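Long-range contacts in nucleoside-diphosphate-sugar epimerase (Pseudomonas aeruginosa, PDB 2X4G), which is probably an NAD(P)-dependent enzyme of the Rossmann-fold epimerase/dehydratase family, its exact substrate and reaction not being established: residues His13-Val18 / Asp39-His44; Ala30-Ala35 / Ala222-Leu227; Asp79-Ser84 / Pro119-Val124. All blocks are in the same frame, centred on the assembly; numbering follows the deposited sequence.

Contact 1 of 3, residues His13-Val18 / Asp39-His44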
loop_
_atom_site.group_PDB
_atom_site.type_symbol
_atom_site.label_atom_id
_atom_site.label_comp_id
_atom_site.label_asym_id
_atom_site.label_seq_id
_atom_site.Cartn_x
_atom_site.Cartn_y
_atom_site.Cartn_z
ATOM N N HIS A 13 -39.141 -30.036 8.286
ATOM C CA HIS A 13 -40.150 -28.950 8.262
ATOM C C HIS A 13 -39.652 -27.468 8.114
ATOM O O HIS A 13 -40.454 -26.593 7.768
ATOM C CB HIS A 13 -41.139 -29.092 9.473
ATOM C CG HIS A 13 -40.512 -28.892 10.842
ATOM N ND1 HIS A 13 -39.416 -29.613 11.292
ATOM C CD2 HIS A 13 -40.868 -28.080 11.875
ATOM C CE1 HIS A 13 -39.105 -29.230 12.521
ATOM N NE2 HIS A 13 -39.970 -28.304 12.900
ATOM N N VAL A 14 -38.377 -27.166 8.347
ATOM C CA VAL A 14 -37.927 -25.773 8.246
ATOM C C VAL A 14 -36.846 -25.613 7.163
ATOM O O VAL A 14 -36.003 -26.476 6.983
ATOM C CB VAL A 14 -37.493 -25.240 9.628
ATOM C CG1 VAL A 14 -36.981 -23.845 9.531
ATOM C CG2 VAL A 14 -38.668 -25.258 10.573
ATOM N N LYS A 15 -36.893 -24.510 6.426
ATOM C CA LYS A 15 -35.977 -24.272 5.301
ATOM C C LYS A 15 -35.171 -22.997 5.578
ATOM O O LYS A 15 -35.758 -21.912 5.737
ATOM C CB LYS A 15 -36.797 -24.108 4.019
ATOM C CG LYS A 15 -36.220 -24.738 2.764
ATOM C CD LYS A 15 -37.146 -24.492 1.564
ATOM C CE LYS A 15 -37.411 -25.759 0.776
ATOM N NZ LYS A 15 -38.061 -25.500 -0.541
ATOM N N TYR A 16 -33.849 -23.121 5.673
ATOM C CA TYR A 16 -32.984 -21.956 5.867
ATOM C C TYR A 16 -31.990 -21.849 4.727
ATOM O O TYR A 16 -31.477 -22.861 4.259
ATOM C CB TYR A 16 -32.222 -22.014 7.193
ATOM C CG TYR A 16 -33.090 -21.989 8.448
ATOM C CD1 TYR A 16 -33.082 -23.050 9.329
ATOM C CD2 TYR A 16 -33.894 -20.898 8.764
ATOM C CE1 TYR A 16 -33.841 -23.045 10.470
ATOM C CE2 TYR A 16 -34.662 -20.889 9.913
ATOM C CZ TYR A 16 -34.621 -21.975 10.757
ATOM O OH TYR A 16 -35.356 -22.042 11.904
ATOM N N ALA A 17 -31.719 -20.616 4.295
ATOM C CA ALA A 17 -30.814 -20.346 3.179
ATOM C C ALA A 17 -29.544 -19.682 3.665
ATOM O O ALA A 17 -29.547 -19.050 4.705
ATOM C CB ALA A 17 -31.493 -19.453 2.150
ATOM N N VAL A 18 -28.467 -19.828 2.892
ATOM C CA VAL A 18 -27.184 -19.188 3.172
ATOM C C VAL A 18 -26.642 -18.564 1.896
ATOM O O VAL A 18 -26.530 -19.252 0.887
ATOM C CB VAL A 18 -26.129 -20.225 3.632
ATOM C CG1 VAL A 18 -24.851 -19.526 4.078
ATOM C CG2 VAL A 18 -26.668 -21.100 4.740
ATOM N N ASP A 39 -33.990 -28.207 6.118
ATOM C CA ASP A 39 -33.771 -28.193 4.690
ATOM C C ASP A 39 -32.866 -27.014 4.390
ATOM O O ASP A 39 -33.125 -25.897 4.836
ATOM C CB ASP A 39 -35.095 -28.066 3.941
ATOM C CG ASP A 39 -35.869 -29.382 3.881
ATOM O OD1 ASP A 39 -37.103 -29.303 3.677
ATOM O OD2 ASP A 39 -35.257 -30.486 4.013
ATOM N N LEU A 40 -31.802 -27.269 3.639
ATOM C CA LEU A 40 -30.789 -26.265 3.381
ATOM C C LEU A 40 -30.943 -25.731 1.983
ATOM O O LEU A 40 -31.004 -26.506 1.016
ATOM C CB LEU A 40 -29.418 -26.890 3.516
ATOM C CG LEU A 40 -28.214 -26.072 3.104
ATOM C CD1 LEU A 40 -28.148 -24.757 3.890
ATOM C CD2 LEU A 40 -26.967 -26.959 3.311
ATOM N N VAL A 41 -31.013 -24.412 1.876
ATOM C CA VAL A 41 -30.942 -23.753 0.585
ATOM C C VAL A 41 -29.641 -22.946 0.520
ATOM O O VAL A 41 -29.262 -22.297 1.492
ATOM C CB VAL A 41 -32.172 -22.846 0.339
ATOM C CG1 VAL A 41 -31.998 -22.030 -0.937
ATOM C CG2 VAL A 41 -33.454 -23.689 0.283
ATOM N N LEU A 42 -28.957 -23.019 -0.616
ATOM C CA LEU A 42 -27.746 -22.247 -0.863
ATOM C C LEU A 42 -27.990 -21.288 -2.026
ATOM O O LEU A 42 -28.224 -21.718 -3.165
ATOM C CB LEU A 42 -26.577 -23.167 -1.220
ATOM C CG LEU A 42 -26.234 -24.257 -0.225
ATOM C CD1 LEU A 42 -25.018 -25.043 -0.694
ATOM C CD2 LEU A 42 -26.018 -23.639 1.150
ATOM N N ILE A 43 -27.963 -19.991 -1.733
ATOM C CA ILE A 43 -28.092 -18.976 -2.762
ATOM C C ILE A 43 -26.680 -18.586 -3.184
ATOM O O ILE A 43 -25.928 -18.072 -2.380
ATOM C CB ILE A 43 -28.878 -17.754 -2.252
ATOM C CG1 ILE A 43 -30.295 -18.164 -1.811
ATOM C CG2 ILE A 43 -28.984 -16.681 -3.341
ATOM C CD1 ILE A 43 -31.018 -17.091 -1.024
ATOM N N HIS A 44 -26.327 -18.849 -4.439
ATOM C CA HIS A 44 -24.974 -18.600 -4.934
ATOM C C HIS A 44 -24.924 -17.867 -6.251
ATOM O O HIS A 44 -25.868 -17.911 -7.050
ATOM C CB HIS A 44 -24.256 -19.916 -5.137
ATOM C CG HIS A 44 -24.849 -20.771 -6.210
ATOM N ND1 HIS A 44 -24.390 -20.760 -7.510
ATOM C CD2 HIS A 44 -25.836 -21.691 -6.168
ATOM C CE1 HIS A 44 -25.084 -21.621 -8.230
ATOM N NE2 HIS A 44 -25.964 -22.204 -7.436
#

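Contact 2 of 3, residues Ala30-Ala35 / Ala222-Leu227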
loop_
_atom_site.group_PDB
_atom_site.type_symbol
_atom_site.label_atom_id
_atom_site.label_comp_id
_atom_site.label_asym_id
_atom_site.label_seq_id
_atom_site.Cartn_x
_atom_site.Cartn_y
_atom_site.Cartn_z
ATOM N N ALA A 30 -23.906 -23.523 6.742
ATOM C CA ALA A 30 -24.617 -24.497 5.930
ATOM C C ALA A 30 -24.637 -25.866 6.620
ATOM O O ALA A 30 -25.702 -26.462 6.824
ATOM C CB ALA A 30 -23.992 -24.596 4.563
ATOM N N ARG A 31 -23.461 -26.337 7.004
ATOM C CA ARG A 31 -23.327 -27.572 7.764
ATOM C C ARG A 31 -24.162 -27.645 9.040
ATOM O O ARG A 31 -24.680 -28.687 9.394
ATOM C CB ARG A 31 -21.884 -27.724 8.192
ATOM C CG ARG A 31 -20.939 -28.055 7.103
ATOM C CD ARG A 31 -19.540 -28.098 7.677
ATOM N NE ARG A 31 -18.807 -29.079 6.932
ATOM C CZ ARG A 31 -18.391 -30.252 7.381
ATOM N NH1 ARG A 31 -18.534 -30.603 8.631
ATOM N NH2 ARG A 31 -17.777 -31.063 6.540
ATOM N N ALA A 32 -24.219 -26.542 9.766
ATOM C CA ALA A 32 -24.957 -26.487 11.007
ATOM C C ALA A 32 -26.441 -26.644 10.743
ATOM O O ALA A 32 -27.143 -27.266 11.537
ATOM C CB ALA A 32 -24.670 -25.169 11.740
ATOM N N ILE A 33 -26.908 -26.076 9.631
ATOM C CA ILE A 33 -28.297 -26.189 9.194
ATOM C C ILE A 33 -28.588 -27.621 8.814
ATOM O O ILE A 33 -29.631 -28.137 9.120
ATOM C CB ILE A 33 -28.585 -25.293 7.978
ATOM C CG1 ILE A 33 -28.489 -23.796 8.346
ATOM C CG2 ILE A 33 -29.948 -25.569 7.411
ATOM C CD1 ILE A 33 -28.331 -22.852 7.127
ATOM N N ARG A 34 -27.658 -28.269 8.141
ATOM C CA ARG A 34 -27.784 -29.682 7.838
ATOM C C ARG A 34 -27.745 -30.517 9.121
ATOM O O ARG A 34 -28.570 -31.395 9.303
ATOM C CB ARG A 34 -26.683 -30.099 6.863
ATOM C CG ARG A 34 -26.574 -31.603 6.559
ATOM C CD ARG A 34 -27.916 -32.224 6.183
ATOM N NE ARG A 34 -28.556 -31.549 5.062
ATOM C CZ ARG A 34 -29.876 -31.389 4.930
ATOM N NH1 ARG A 34 -30.717 -31.851 5.891
ATOM N NH2 ARG A 34 -30.358 -30.759 3.840
ATOM N N ALA A 35 -26.828 -30.223 10.031
ATOM C CA ALA A 35 -26.744 -30.956 11.313
ATOM C C ALA A 35 -28.015 -30.843 12.179
ATOM O O ALA A 35 -28.375 -31.768 12.901
ATOM C CB ALA A 35 -25.538 -30.488 12.102
ATOM N N ALA A 222 -18.719 -21.461 15.253
ATOM C CA ALA A 222 -19.223 -20.148 14.812
ATOM C C ALA A 222 -20.435 -20.335 13.890
ATOM O O ALA A 222 -21.413 -19.618 13.986
ATOM C CB ALA A 222 -18.130 -19.334 14.150
ATOM N N GLY A 223 -20.375 -21.346 13.035
ATOM C CA GLY A 223 -21.528 -21.748 12.226
ATOM C C GLY A 223 -22.765 -22.127 13.025
ATOM O O GLY A 223 -23.878 -21.802 12.641
ATOM N N ARG A 224 -22.578 -22.829 14.130
ATOM C CA ARG A 224 -23.699 -23.193 14.962
ATOM C C ARG A 224 -24.242 -21.962 15.686
ATOM O O ARG A 224 -25.460 -21.783 15.815
ATOM C CB ARG A 224 -23.294 -24.302 15.926
ATOM C CG ARG A 224 -22.948 -25.618 15.169
ATOM C CD ARG A 224 -22.862 -26.855 16.050
ATOM N NE ARG A 224 -21.565 -26.902 16.703
ATOM C CZ ARG A 224 -20.511 -27.607 16.282
ATOM N NH1 ARG A 224 -20.558 -28.372 15.184
ATOM N NH2 ARG A 224 -19.382 -27.546 16.983
ATOM N N GLY A 225 -23.339 -21.094 16.119
ATOM C CA GLY A 225 -23.730 -19.832 16.705
ATOM C C GLY A 225 -24.551 -18.983 15.766
ATOM O O GLY A 225 -25.486 -18.329 16.187
ATOM N N LEU A 226 -24.203 -18.979 14.491
ATOM C CA LEU A 226 -24.977 -18.229 13.512
ATOM C C LEU A 226 -26.394 -18.786 13.424
ATOM O O LEU A 226 -27.363 -18.027 13.539
ATOM C CB LEU A 226 -24.305 -18.237 12.128
ATOM C CG LEU A 226 -22.964 -17.522 11.979
ATOM C CD1 LEU A 226 -22.484 -17.636 10.555
ATOM C CD2 LEU A 226 -23.098 -16.093 12.363
ATOM N N LEU A 227 -26.513 -20.102 13.236
ATOM C CA LEU A 227 -27.837 -20.739 13.196
ATOM C C LEU A 227 -28.632 -20.358 14.444
ATOM O O LEU A 227 -29.833 -20.074 14.363
ATOM C CB LEU A 227 -27.723 -22.264 13.100
ATOM C CG LEU A 227 -29.031 -23.085 13.172
ATOM C CD1 LEU A 227 -29.879 -22.765 11.986
ATOM C CD2 LEU A 227 -28.754 -24.585 13.226
#

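Contact 3 of 3, residues Asp79-Ser84 / Pro119-Val124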
loop_
_atom_site.group_PDB
_atom_site.type_symbol
_atom_site.label_atom_id
_atom_site.label_comp_id
_atom_site.label_asym_id
_atom_site.label_seq_id
_atom_site.Cartn_x
_atom_site.Cartn_y
_atom_site.Cartn_z
ATOM N N ASP A 79 -37.838 -20.111 5.700
ATOM C CA ASP A 79 -38.065 -19.703 7.085
ATOM C C ASP A 79 -36.930 -18.820 7.633
ATOM O O ASP A 79 -37.051 -18.268 8.707
ATOM C CB ASP A 79 -38.250 -20.918 7.976
ATOM C CG ASP A 79 -39.450 -21.746 7.593
ATOM O OD1 ASP A 79 -40.519 -21.512 8.179
ATOM O OD2 ASP A 79 -39.327 -22.627 6.716
ATOM N N GLY A 80 -35.827 -18.683 6.910
ATOM C CA GLY A 80 -34.754 -17.758 7.321
ATOM C C GLY A 80 -33.560 -17.730 6.368
ATOM O O GLY A 80 -33.454 -18.575 5.484
ATOM N N VAL A 81 -32.657 -16.763 6.552
ATOM C CA VAL A 81 -31.490 -16.608 5.680
ATOM C C VAL A 81 -30.260 -16.043 6.405
ATOM O O VAL A 81 -30.337 -15.042 7.116
ATOM C CB VAL A 81 -31.841 -15.714 4.466
ATOM C CG1 VAL A 81 -32.173 -14.283 4.903
ATOM C CG2 VAL A 81 -30.711 -15.742 3.435
ATOM N N ILE A 82 -29.122 -16.681 6.212
ATOM C CA ILE A 82 -27.860 -16.150 6.707
ATOM C C ILE A 82 -27.117 -15.448 5.573
ATOM O O ILE A 82 -26.977 -16.005 4.497
ATOM C CB ILE A 82 -26.968 -17.264 7.284
ATOM C CG1 ILE A 82 -27.648 -17.890 8.502
ATOM C CG2 ILE A 82 -25.607 -16.710 7.676
ATOM C CD1 ILE A 82 -26.957 -19.120 9.052
ATOM N N PHE A 83 -26.640 -14.233 5.825
ATOM C CA PHE A 83 -25.852 -13.475 4.851
ATOM C C PHE A 83 -24.379 -13.368 5.270
ATOM O O PHE A 83 -24.066 -12.660 6.220
ATOM C CB PHE A 83 -26.448 -12.074 4.674
ATOM C CG PHE A 83 -25.767 -11.261 3.625
ATOM C CD1 PHE A 83 -26.234 -11.256 2.331
ATOM C CD2 PHE A 83 -24.651 -10.496 3.931
ATOM C CE1 PHE A 83 -25.602 -10.500 1.350
ATOM C CE2 PHE A 83 -24.012 -9.727 2.965
ATOM C CZ PHE A 83 -24.484 -9.737 1.670
ATOM N N SER A 84 -23.493 -14.060 4.542
ATOM C CA SER A 84 -22.027 -13.993 4.761
ATOM C C SER A 84 -21.297 -12.980 3.878
ATOM O O SER A 84 -21.093 -13.214 2.687
ATOM C CB SER A 84 -21.406 -15.365 4.543
ATOM O OG SER A 84 -21.892 -16.261 5.528
ATOM N N PRO A 119 -39.010 -14.167 6.902
ATOM C CA PRO A 119 -39.397 -13.819 8.269
ATOM C C PRO A 119 -38.243 -13.557 9.214
ATOM O O PRO A 119 -38.456 -12.959 10.254
ATOM C CB PRO A 119 -40.181 -15.051 8.755
ATOM C CG PRO A 119 -39.907 -16.146 7.781
ATOM C CD PRO A 119 -38.996 -15.628 6.699
ATOM N N ARG A 120 -37.039 -13.971 8.838
ATOM C CA ARG A 120 -35.931 -14.136 9.772
ATOM C C ARG A 120 -34.609 -13.955 9.005
ATOM O O ARG A 120 -34.307 -14.737 8.109
ATOM C CB ARG A 120 -36.074 -15.553 10.317
ATOM C CG ARG A 120 -35.611 -15.815 11.710
ATOM C CD ARG A 120 -36.399 -15.130 12.826
ATOM N NE ARG A 120 -35.502 -15.060 13.974
ATOM C CZ ARG A 120 -35.652 -14.291 15.040
ATOM N NH1 ARG A 120 -36.719 -13.511 15.176
ATOM N NH2 ARG A 120 -34.721 -14.336 15.992
ATOM N N ILE A 121 -33.853 -12.899 9.304
ATOM C CA ILE A 121 -32.623 -12.571 8.560
ATOM C C ILE A 121 -31.466 -12.332 9.530
ATOM O O ILE A 121 -31.573 -11.518 10.441
ATOM C CB ILE A 121 -32.794 -11.268 7.697
ATOM C CG1 ILE A 121 -33.923 -11.398 6.670
ATOM C CG2 ILE A 121 -31.527 -10.924 6.953
ATOM C CD1 ILE A 121 -34.757 -10.114 6.512
ATOM N N LEU A 122 -30.358 -13.040 9.349
ATOM C CA LEU A 122 -29.156 -12.808 10.161
ATOM C C LEU A 122 -28.063 -12.309 9.244
ATOM O O LEU A 122 -27.759 -12.940 8.222
ATOM C CB LEU A 122 -28.679 -14.077 10.885
ATOM C CG LEU A 122 -27.384 -13.931 11.696
ATOM C CD1 LEU A 122 -27.644 -13.278 13.037
ATOM C CD2 LEU A 122 -26.743 -15.263 11.907
ATOM N N TYR A 123 -27.480 -11.178 9.626
ATOM C CA TYR A 123 -26.425 -10.556 8.871
ATOM C C TYR A 123 -25.146 -10.775 9.652
ATOM O O TYR A 123 -25.112 -10.580 10.864
ATOM C CB TYR A 123 -26.703 -9.060 8.691
ATOM C CG TYR A 123 -25.475 -8.336 8.265
ATOM C CD1 TYR A 123 -24.673 -7.703 9.195
ATOM C CD2 TYR A 123 -25.063 -8.353 6.944
ATOM C CE1 TYR A 123 -23.503 -7.068 8.820
ATOM C CE2 TYR A 123 -23.893 -7.729 6.557
ATOM C CZ TYR A 123 -23.121 -7.087 7.505
ATOM O OH TYR A 123 -21.958 -6.466 7.147
ATOM N N VAL A 124 -24.089 -11.197 8.970
ATOM C CA VAL A 124 -22.835 -11.495 9.658
ATOM C C VAL A 124 -21.981 -10.246 9.707
ATOM O O VAL A 124 -21.461 -9.798 8.680
ATOM C CB VAL A 124 -22.062 -12.633 8.990
ATOM C CG1 VAL A 124 -20.855 -12.981 9.827
ATOM C CG2 VAL A 124 -22.956 -13.840 8.858
#

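Contact 1 of 3, residues His13-Val18 / Asp39-His44
Asp39 lies beside Lys15 where two parallel strands of a Rossmann-type beta-alpha-beta unit start to pair. Helix 24-35 makes the connection between them. The backbone of Asp39 is bonded twice: its N donates to Val14 O at 2.8 Å, and its O accepts from Tyr16 N. Asp39 CB lies 3.7 Å from CG of Lys15. The two charged ends do not meet, Lys15 NZ being 5.8 Å from Asp39 OD1. Lys15 NZ forms a salt bridge with Glu59 on the next strand. Leu40 points to the other face of the sheet. CG lies anti to its backbone N (chi1 172°), and methyl CD1 reaches CG2 of Val18 at 4.0 Å. Helix 24-35 packs on this side, with Ile33 touching Leu40, Tyr16 and Val18. Val41 returns to the Lys15 face and is again bonded twice. Its N donates to Tyr16 O in a nearly straight bond (175° at the hydrogen), and its O accepts from Val18 N. The branches of Val41 divide the work: CG2 rests against CG of Lys15 at 3.9 Å, while CG1 lies beside Ala17 CB. Leu42 is paired with Val18, and its CD2 comes 4.2 Å from Val18 CB. Ile43 closes the ladder. Its N donates to Val18 O from above the carbonyl plane, and its CD1 reaches the CB methyl of Ala17 at 4.0 Å.

Contact 2 of 3, residues Ala30-Ala35 / Ala222-Leu227
The flat groups that Ala32 and Leu227 meet here are backbone peptides, for no aromatic ring takes part. The CB methyl of Ala32 sits 3.6 Å from Gly223 O, and 3.8 Å from Gly223 C. In return, methyl CD2 of Leu227 lies 3.6 Å from Ala32 O. This is a helix-helix crossing within the Rossmann domain. Helix 24-35, which follows the first strand, meets helix 219-232, and the two segments cross at -67° with their axes 8.2 Å apart. Small residues permit this approach. Ala32 points at the other helix, and Gly223 has no side chain to stand between its backbone and that methyl. On one flank of Ala32 lies the aliphatic part of Arg224, with CG 3.9 Å from Ala32 CB. Its guanidinium end has a weak, long ion pair with Glu221. Leu227 spans Ala32 and Ile33. With chi1 at 175° its side chain runs on beside its own carbonyl carbon, which carries the two methyls across to helix 24-35. No hydrogen bond joins the segments, and the contact is mainly apolar packing. Across the helices, CG1 of Ile33 meets CD1 of Leu227 at 4.0 Å.

Contact 3 of 3, residues Asp79-Ser84 / Pro119-Val124
Two central strands of the Rossmann sheet, 80-83 and 121-124, run parallel here, and their short axes differ by only 8°. Helix 98-116 lies between them in the chain, as in a beta-alpha-beta crossover. Four backbone hydrogen bonds tie the strands. Val81 N donates to Arg120 O, and Val81 O accepts from Leu122 N at 3.0 Å. Phe83 repeats the pattern: its N donates to Leu122 O at 2.9 Å, and its O accepts from Val124 N. On one face stand Val81, Phe83, Ile121 and Tyr123, packed against helix 98-116. Val81 and Ile121 lie side by side, with their CG1 atoms 3.8 Å apart. The Phe83 and Tyr123 rings meet rim to rim, and neither lies over the other. Both CG atoms sit beside their own carbonyl carbons (chi1 -176° in Phe83), which sends the two rings onward along the strands. Their centroids are 6.0 Å apart and their planes 23° from parallel. CD2 of Phe83 is 3.7 Å from CD2 of Tyr123. Phe83 also touches Phe109 of the helix. The other face carries Ile82 and Leu122, covered by Leu230 of helix 219-232. At the N-terminal end of the pair, CG of the Pro119 ring lies 3.7 Å from Asp79 O. The polar ends there turn elsewhere. Asp79 OD2 accepts a bond from Lys15 N, and the Arg120 guanidinium donates to Leu230 O in the last turn of helix 219-232 and to Gly233 O just after it. Further along the strands, branches cross: CG2 of Ile82 is 4.1 Å from CG2 of Val124.

How the contacts relate
All three contacts lie in the Rossmann domain, with centres about 10 to 12 Å apart. Contacts 1 and 3 belong to one sheet. Strand 15-19 pairs with both 39-44 and 80-83, so strand order runs 39-44, 15-19, 80-83, 121-124. Contact 1 closes before contact 3 opens. Contact 2 lies on one face of this sheet. Its helix 24-35 connects the strands of contact 1, and its helix 219-232 covers the Ile82 and Leu122 side of contact 3. Contact 3 is nested within the long chain loop that contact 2 closes. The arrangement brings a late helix back onto the first beta-alpha-beta unit, the part that probably binds the dinucleotide, as in relatives.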